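Local structure of esterase (Rhizomucor miehei, 4WY5) at residues A[133-138]-A[175-180]; A[140-145]-A[151-156]. The protein probably hydrolyses carboxylic esters, as a carboxylesterase of the alpha/beta hydrolase fold from a thermophilic fungus. All blocks are in the same frame, centred on the assembly; numbering follows the deposited sequence.

How the contacts relate
Both contacts use helix 129-143, contact 1 through its middle and contact 2 through its C-terminal end, and their centres lie about 12 Å apart on the same side of the chain's centre. Contact 1 sets the helix against the loop that follows helix 162-176 and is plain side-chain packing, the buried Tyr135 meeting exposed Lys177 and partly exposed Leu179. Contact 2 sets it against the turn that leads into strand 155-160, and runs from buried Val141 and Leu155 to a water-bridged ion pair of partly exposed Arg142 and exposed Glu153. Strand 155-160 and helix 162-176 are consecutive elements. The contacts meet where Leu179 CD2 packs 4.2 Å from Arg142 NH1.

Contact 1: A[133-138]-A[175-180]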
ATOM      1  N   GLU A 133      -4.162 -27.418  13.748  1.00 24.65           N
ATOM      2  CA  GLU A 133      -5.016 -26.765  14.731  1.00 27.25           C
ATOM      3  C   GLU A 133      -5.817 -25.637  14.080  1.00 27.72           C
ATOM      4  O   GLU A 133      -7.011 -25.448  14.359  1.00 26.48           O
ATOM      5  CB  GLU A 133      -4.184 -26.224  15.906  1.00 29.04           C
ATOM      6  CG  GLU A 133      -3.725 -27.305  16.884  1.00 32.91           C
ATOM      7  CD  GLU A 133      -2.629 -26.851  17.836  1.00 34.77           C
ATOM      8  OE1 GLU A 133      -1.958 -25.838  17.546  1.00 29.48           O
ATOM      9  OE2 GLU A 133      -2.406 -27.542  18.862  1.00 38.46           O
ATOM     10  N   ILE A 134      -5.177 -24.905  13.178  1.00 24.02           N
ATOM     11  CA  ILE A 134      -5.828 -23.731  12.632  1.00 26.00           C
ATOM     12  C   ILE A 134      -6.921 -24.175  11.658  1.00 30.61           C
ATOM     13  O   ILE A 134      -8.009 -23.562  11.592  1.00 25.98           O
ATOM     14  CB  ILE A 134      -4.803 -22.788  11.979  1.00 26.38           C
ATOM     15  CG1 ILE A 134      -3.835 -22.285  13.063  1.00 23.37           C
ATOM     16  CG2 ILE A 134      -5.499 -21.633  11.286  1.00 22.54           C
ATOM     17  CD1 ILE A 134      -2.629 -21.585  12.548  1.00 17.89           C
ATOM     18  N   TYR A 135      -6.671 -25.282  10.960  1.00 28.39           N
ATOM     19  CA  TYR A 135      -7.710 -25.862  10.112  1.00 30.87           C
ATOM     20  C   TYR A 135      -8.903 -26.309  10.972  1.00 31.78           C
ATOM     21  O   TYR A 135     -10.064 -26.056  10.623  1.00 32.16           O
ATOM     22  CB  TYR A 135      -7.155 -27.038   9.287  1.00 31.35           C
ATOM     23  CG  TYR A 135      -8.220 -27.796   8.499  1.00 37.86           C
ATOM     24  CD1 TYR A 135      -8.805 -27.244   7.358  1.00 32.87           C
ATOM     25  CD2 TYR A 135      -8.647 -29.065   8.909  1.00 37.73           C
ATOM     26  CE1 TYR A 135      -9.780 -27.941   6.643  1.00 33.23           C
ATOM     27  CE2 TYR A 135      -9.615 -29.768   8.201  1.00 31.60           C
ATOM     28  CZ  TYR A 135     -10.177 -29.200   7.075  1.00 33.98           C
ATOM     29  OH  TYR A 135     -11.133 -29.895   6.376  1.00 36.17           O
ATOM     30  N   ALA A 136      -8.615 -26.926  12.116  1.00 25.49           N
ATOM     31  CA  ALA A 136      -9.672 -27.388  13.009  1.00 28.41           C
ATOM     32  C   ALA A 136     -10.457 -26.234  13.628  1.00 29.98           C
ATOM     33  O   ALA A 136     -11.662 -26.346  13.846  1.00 30.24           O
ATOM     34  CB  ALA A 136      -9.092 -28.270  14.100  1.00 27.40           C
ATOM     35  N   ALA A 137      -9.793 -25.110  13.884  1.00 29.17           N
ATOM     36  CA  ALA A 137     -10.512 -23.967  14.431  1.00 31.23           C
ATOM     37  C   ALA A 137     -11.445 -23.360  13.393  1.00 28.44           C
ATOM     38  O   ALA A 137     -12.565 -22.955  13.709  1.00 31.33           O
ATOM     39  CB  ALA A 137      -9.535 -22.919  14.950  1.00 33.89           C
ATOM     40  N   ILE A 138     -10.997 -23.331  12.144  1.00 29.23           N
ATOM     41  CA  ILE A 138     -11.845 -22.832  11.061  1.00 33.71           C
ATOM     42  C   ILE A 138     -13.126 -23.673  10.939  1.00 32.80           C
ATOM     43  O   ILE A 138     -14.215 -23.126  10.747  1.00 29.25           O
ATOM     44  CB  ILE A 138     -11.090 -22.820   9.708  1.00 24.31           C
ATOM     45  CG1 ILE A 138     -10.010 -21.729   9.716  1.00 26.47           C
ATOM     46  CG2 ILE A 138     -12.055 -22.589   8.553  1.00 25.26           C
ATOM     47  CD1 ILE A 138      -9.144 -21.651   8.437  1.00 26.83           C
ATOM     48  N   LYS A 175      -7.629 -26.395   0.969  1.00 29.74           N
ATOM     49  CA  LYS A 175      -7.972 -26.746  -0.404  1.00 36.44           C
ATOM     50  C   LYS A 175      -7.764 -28.239  -0.695  1.00 31.96           C
ATOM     51  O   LYS A 175      -8.549 -28.848  -1.428  1.00 32.35           O
ATOM     52  CB  LYS A 175      -7.155 -25.906  -1.393  1.00 31.07           C
ATOM     53  CG  LYS A 175      -7.494 -26.168  -2.854  1.00 33.72           C
ATOM     54  CD  LYS A 175      -6.515 -25.458  -3.775  1.00 35.19           C
ATOM     55  CE  LYS A 175      -5.194 -26.206  -3.838  1.00 40.34           C
ATOM     56  NZ  LYS A 175      -4.351 -25.786  -4.994  1.00 42.58           N
ATOM     57  N   GLU A 176      -6.705 -28.811  -0.126  1.00 29.58           N
ATOM     58  CA  GLU A 176      -6.362 -30.220  -0.358  1.00 37.28           C
ATOM     59  C   GLU A 176      -7.322 -31.163   0.385  1.00 36.71           C
ATOM     60  O   GLU A 176      -7.379 -32.365   0.095  1.00 34.60           O
ATOM     61  CB  GLU A 176      -4.906 -30.504   0.070  1.00 29.61           C
ATOM     62  CG  GLU A 176      -3.862 -29.721  -0.723  1.00 29.16           C
ATOM     63  CD  GLU A 176      -2.425 -30.106  -0.398  1.00 31.84           C
ATOM     64  OE1 GLU A 176      -2.157 -30.603   0.719  1.00 31.97           O
ATOM     65  OE2 GLU A 176      -1.550 -29.877  -1.262  1.00 32.97           O
ATOM     66  N   LYS A 177      -8.077 -30.596   1.327  1.00 36.59           N
ATOM     67  CA  LYS A 177      -9.071 -31.325   2.128  1.00 39.58           C
ATOM     68  C   LYS A 177     -10.485 -31.233   1.561  1.00 36.43           C
ATOM     69  O   LYS A 177     -11.417 -31.815   2.113  1.00 36.06           O
ATOM     70  CB  LYS A 177      -9.085 -30.793   3.568  1.00 36.50           C
ATOM     71  CG  LYS A 177      -7.906 -31.238   4.415  1.00 36.06           C
ATOM     72  CD  LYS A 177      -8.176 -32.608   5.021  1.00 44.37           C
ATOM     73  CE  LYS A 177      -7.075 -33.017   5.984  1.00 53.72           C
ATOM     74  NZ  LYS A 177      -7.355 -34.337   6.626  1.00 68.36           N
ATOM     75  N   GLY A 178     -10.651 -30.492   0.472  1.00 34.63           N
ATOM     76  CA  GLY A 178     -11.961 -30.320  -0.123  1.00 34.76           C
ATOM     77  C   GLY A 178     -12.745 -29.132   0.412  1.00 36.09           C
ATOM     78  O   GLY A 178     -13.958 -29.055   0.234  1.00 41.99           O
ATOM     79  N   LEU A 179     -12.057 -28.201   1.063  1.00 36.20           N
ATOM     80  CA  LEU A 179     -12.703 -27.009   1.608  1.00 35.26           C
ATOM     81  C   LEU A 179     -12.234 -25.750   0.882  1.00 35.82           C
ATOM     82  O   LEU A 179     -11.804 -24.798   1.528  1.00 35.75           O
ATOM     83  CB  LEU A 179     -12.395 -26.870   3.099  1.00 30.38           C
ATOM     84  CG  LEU A 179     -13.529 -26.758   4.115  1.00 38.50           C
ATOM     85  CD1 LEU A 179     -13.139 -25.787   5.213  1.00 35.93           C
ATOM     86  CD2 LEU A 179     -14.819 -26.333   3.449  1.00 44.80           C
ATOM     87  N   SER A 180     -12.331 -25.726  -0.445  1.00 32.19           N
ATOM     88  CA  SER A 180     -11.640 -24.697  -1.225  1.00 32.08           C
ATOM     89  C   SER A 180     -12.372 -23.361  -1.305  1.00 34.00           C
ATOM     90  O   SER A 180     -11.837 -22.387  -1.843  1.00 33.96           O
ATOM     91  CB  SER A 180     -11.374 -25.206  -2.651  1.00 36.00           C
ATOM     92  OG  SER A 180     -12.548 -25.163  -3.452  1.00 37.25           O
TER
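A small, largely apolar packing contact, centred on Tyr135, joins the middle of helix 129-143 to the loop that follows helix 162-176 in the alpha/beta hydrolase fold. A chi1 of 173° swings the Tyr135 ring away from its own backbone N, and the ring reaches the side chains of Lys177 and Leu179, which both approach it obliquely. Its outer end meets the lysine: OH lies 3.6 Å from Lys177 CB, and CZ is 4.0 Å from Lys177 CG. Lys177 CB points toward the helix and chi1 (-75°) puts CG beside the phenol; the bend at chi2 then carries the rest of the chain and the amine away. Leu179 comes from further along the loop, its CD1 4.2 Å from Tyr135 CE1. Gly178 separates these two partners and, with positive phi (90°), forms the Schellman motif that ends helix 162-176; its N bonds back to Lys175 O at 3.3 Å. Within that helix, Tyr173 meets the Tyr135 ring edge-to-face and Val170 packs on the same side chain. No hydrogen bond or salt bridge crosses between 133-138 and 175-180, so their mutual attraction rests on van der Waals and hydrophobic contact, with the lysine contributing its methylenes rather than its charge.

Contact 2: A[140-145]-A[151-156]; sequences WVRENA and NAEALA
Arg142 starts with CG anti to its carbonyl carbon (chi1 -77°) and bends at chi3, while Glu153 makes the same first turn and folds at chi2 (-54°); the two chains thereby bring guanidinium and carboxylate together although neither sets out toward the other segment. Their salt bridge is long, Arg142 NH2 to Glu153 OE1 being 3.5 Å, and the planes of the two groups stand 84° apart. Two waters lie at the guanidinium edge, in its plane. One accepts from Arg142 NE and donates to Ala152 O at 2.8 Å; only the other spans the ion pair, donating to Glu153 OE1 and receiving a weak bond from Arg142 NH2. Residues 140-143 are the last of helix 129-143, and Asn144 and Ala145 lead on from it; residues 151-156 turn the corner into strand 155-160, in the strand-helix alternation of the alpha/beta hydrolase fold. This corner is a type I turn from Asn151 to Ala154, closed by Ala154 N to Asn151 O at 3.0 Å. An Asx turn adds Glu153 N to Asn151 OD1, the donor lying well above the carbonyl plane. Beside the polar pair, Ala152 CB meets Ala145 CB at 3.8 Å and sits 4.2 Å from Arg142 CA. The buried side chains Val141 and Leu155 touch through CG1 and CD1, 4.4 Å apart, and Leu155 also packs on Val82 and Ile84 of the neighbouring strand 80-86.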
ATOM      1  N   TRP A 140     -14.571 -25.251  13.328  1.00 29.89           N
ATOM      2  CA  TRP A 140     -15.399 -24.992  14.489  1.00 28.64           C
ATOM      3  C   TRP A 140     -16.221 -23.714  14.345  1.00 36.56           C
ATOM      4  O   TRP A 140     -17.405 -23.671  14.697  1.00 38.98           O
ATOM      5  CB  TRP A 140     -14.526 -24.910  15.732  1.00 32.18           C
ATOM      6  CG  TRP A 140     -15.317 -24.698  16.963  1.00 36.71           C
ATOM      7  CD1 TRP A 140     -15.871 -25.660  17.749  1.00 31.99           C
ATOM      8  CD2 TRP A 140     -15.672 -23.435  17.552  1.00 34.35           C
ATOM      9  NE1 TRP A 140     -16.548 -25.077  18.795  1.00 37.70           N
ATOM     10  CE2 TRP A 140     -16.441 -23.713  18.698  1.00 38.31           C
ATOM     11  CE3 TRP A 140     -15.401 -22.103  17.230  1.00 33.81           C
ATOM     12  CZ2 TRP A 140     -16.949 -22.702  19.528  1.00 36.42           C
ATOM     13  CZ3 TRP A 140     -15.913 -21.096  18.054  1.00 36.22           C
ATOM     14  CH2 TRP A 140     -16.676 -21.405  19.187  1.00 33.65           C
ATOM     15  N   VAL A 141     -15.588 -22.677  13.808  1.00 35.14           N
ATOM     16  CA  VAL A 141     -16.248 -21.403  13.581  1.00 36.01           C
ATOM     17  C   VAL A 141     -17.418 -21.532  12.612  1.00 33.51           C
ATOM     18  O   VAL A 141     -18.456 -20.903  12.799  1.00 35.25           O
ATOM     19  CB  VAL A 141     -15.248 -20.362  13.034  1.00 34.37           C
ATOM     20  CG1 VAL A 141     -15.977 -19.223  12.351  1.00 22.99           C
ATOM     21  CG2 VAL A 141     -14.365 -19.847  14.159  1.00 28.82           C
ATOM     22  N   ARG A 142     -17.255 -22.365  11.589  1.00 29.64           N
ATOM     23  CA  ARG A 142     -18.343 -22.637  10.645  1.00 36.71           C
ATOM     24  C   ARG A 142     -19.504 -23.392  11.296  1.00 38.26           C
ATOM     25  O   ARG A 142     -20.657 -23.202  10.919  1.00 35.66           O
ATOM     26  CB  ARG A 142     -17.828 -23.449   9.449  1.00 32.60           C
ATOM     27  CG  ARG A 142     -17.054 -22.645   8.433  1.00 36.57           C
ATOM     28  CD  ARG A 142     -16.514 -23.501   7.290  1.00 34.21           C
ATOM     29  NE  ARG A 142     -16.776 -22.817   6.029  1.00 47.64           N
ATOM     30  CZ  ARG A 142     -17.562 -23.283   5.065  1.00 44.86           C
ATOM     31  NH1 ARG A 142     -18.121 -24.478   5.181  1.00 42.17           N
ATOM     32  NH2 ARG A 142     -17.746 -22.566   3.964  1.00 46.71           N
ATOM     33  N   GLU A 143     -19.193 -24.230  12.282  1.00 39.43           N
ATOM     34  CA  GLU A 143     -20.206 -25.022  12.980  1.00 42.66           C
ATOM     35  C   GLU A 143     -21.007 -24.224  14.007  1.00 42.88           C
ATOM     36  O   GLU A 143     -22.125 -24.599  14.348  1.00 43.23           O
ATOM     37  CB  GLU A 143     -19.557 -26.213  13.676  1.00 42.39           C
ATOM     38  CG  GLU A 143     -19.561 -27.465  12.834  1.00 55.41           C
ATOM     39  CD  GLU A 143     -20.962 -27.979  12.554  1.00 64.55           C
ATOM     40  OE1 GLU A 143     -21.745 -28.148  13.519  1.00 59.09           O
ATOM     41  OE2 GLU A 143     -21.273 -28.212  11.362  1.00 69.52           O
ATOM     42  N   ASN A 144     -20.419 -23.150  14.525  1.00 41.36           N
ATOM     43  CA  ASN A 144     -21.045 -22.407  15.613  1.00 41.15           C
ATOM     44  C   ASN A 144     -21.298 -20.931  15.303  1.00 36.88           C
ATOM     45  O   ASN A 144     -21.211 -20.088  16.196  1.00 39.59           O
ATOM     46  CB  ASN A 144     -20.191 -22.516  16.877  1.00 38.80           C
ATOM     47  CG  ASN A 144     -20.176 -23.921  17.449  1.00 44.58           C
ATOM     48  OD1 ASN A 144     -21.055 -24.297  18.227  1.00 50.27           O
ATOM     49  ND2 ASN A 144     -19.166 -24.701  17.080  1.00 40.12           N
ATOM     50  N   ALA A 145     -21.613 -20.623  14.049  1.00 33.45           N
ATOM     51  CA  ALA A 145     -21.805 -19.233  13.620  1.00 38.05           C
ATOM     52  C   ALA A 145     -22.996 -18.577  14.307  1.00 36.41           C
ATOM     53  O   ALA A 145     -22.973 -17.388  14.620  1.00 38.35           O
ATOM     54  CB  ALA A 145     -21.982 -19.161  12.112  1.00 33.88           C
ATOM     55  N   ASN A 151     -21.527 -14.106  10.176  1.00 28.19           N
ATOM     56  CA  ASN A 151     -21.760 -14.680   8.851  1.00 28.77           C
ATOM     57  C   ASN A 151     -20.539 -15.495   8.478  1.00 37.17           C
ATOM     58  O   ASN A 151     -19.538 -14.935   8.014  1.00 37.20           O
ATOM     59  CB  ASN A 151     -22.018 -13.583   7.812  1.00 28.87           C
ATOM     60  CG  ASN A 151     -22.327 -14.134   6.434  1.00 34.50           C
ATOM     61  OD1 ASN A 151     -22.383 -15.350   6.232  1.00 44.37           O
ATOM     62  ND2 ASN A 151     -22.539 -13.239   5.475  1.00 30.77           N
ATOM     63  N   ALA A 152     -20.619 -16.813   8.651  1.00 33.35           N
ATOM     64  CA  ALA A 152     -19.432 -17.651   8.516  1.00 35.71           C
ATOM     65  C   ALA A 152     -18.921 -17.709   7.080  1.00 37.75           C
ATOM     66  O   ALA A 152     -17.776 -18.100   6.851  1.00 37.71           O
ATOM     67  CB  ALA A 152     -19.707 -19.056   9.036  1.00 34.49           C
ATOM     68  N   GLU A 153     -19.750 -17.331   6.108  1.00 36.28           N
ATOM     69  CA  GLU A 153     -19.277 -17.308   4.722  1.00 41.39           C
ATOM     70  C   GLU A 153     -18.299 -16.132   4.476  1.00 37.92           C
ATOM     71  O   GLU A 153     -17.393 -16.234   3.644  1.00 39.77           O
ATOM     72  CB  GLU A 153     -20.452 -17.253   3.732  1.00 39.85           C
ATOM     73  CG  GLU A 153     -21.391 -18.490   3.755  1.00 53.21           C
ATOM     74  CD  GLU A 153     -20.691 -19.853   3.570  1.00 57.26           C
ATOM     75  OE1 GLU A 153     -19.731 -19.968   2.761  1.00 58.71           O
ATOM     76  OE2 GLU A 153     -21.124 -20.824   4.238  1.00 50.86           O
ATOM     77  N   ALA A 154     -18.497 -15.011   5.173  1.00 34.89           N
ATOM     78  CA  ALA A 154     -17.595 -13.859   5.046  1.00 32.87           C
ATOM     79  C   ALA A 154     -16.387 -14.021   5.987  1.00 26.99           C
ATOM     80  O   ALA A 154     -16.383 -13.497   7.110  1.00 25.77           O
ATOM     81  CB  ALA A 154     -18.329 -12.567   5.336  1.00 25.55           C
ATOM     82  N   LEU A 155     -15.381 -14.761   5.527  1.00 21.88           N
ATOM     83  CA  LEU A 155     -14.286 -15.209   6.386  1.00 26.75           C
ATOM     84  C   LEU A 155     -12.933 -14.887   5.764  1.00 21.56           C
ATOM     85  O   LEU A 155     -12.741 -15.063   4.570  1.00 21.13           O
ATOM     86  CB  LEU A 155     -14.408 -16.720   6.645  1.00 22.92           C
ATOM     87  CG  LEU A 155     -13.531 -17.437   7.679  1.00 26.08           C
ATOM     88  CD1 LEU A 155     -14.336 -18.594   8.325  1.00 19.16           C
ATOM     89  CD2 LEU A 155     -12.217 -17.960   7.072  1.00 17.03           C
ATOM     90  N   ALA A 156     -11.996 -14.436   6.594  1.00 22.76           N
ATOM     91  CA  ALA A 156     -10.648 -14.073   6.158  1.00 23.23           C
ATOM     92  C   ALA A 156      -9.595 -14.644   7.113  1.00 22.20           C
ATOM     93  O   ALA A 156      -9.897 -14.884   8.286  1.00 24.45           O
ATOM     94  CB  ALA A 156     -10.528 -12.567   6.080  1.00 19.77           C
TER
HETATM   95  O   HOH W   1     -16.096 -19.859   5.492  1.00 32.65           O
HETATM   96  O   HOH W   2     -18.418 -21.893   1.469  1.00 47.63           O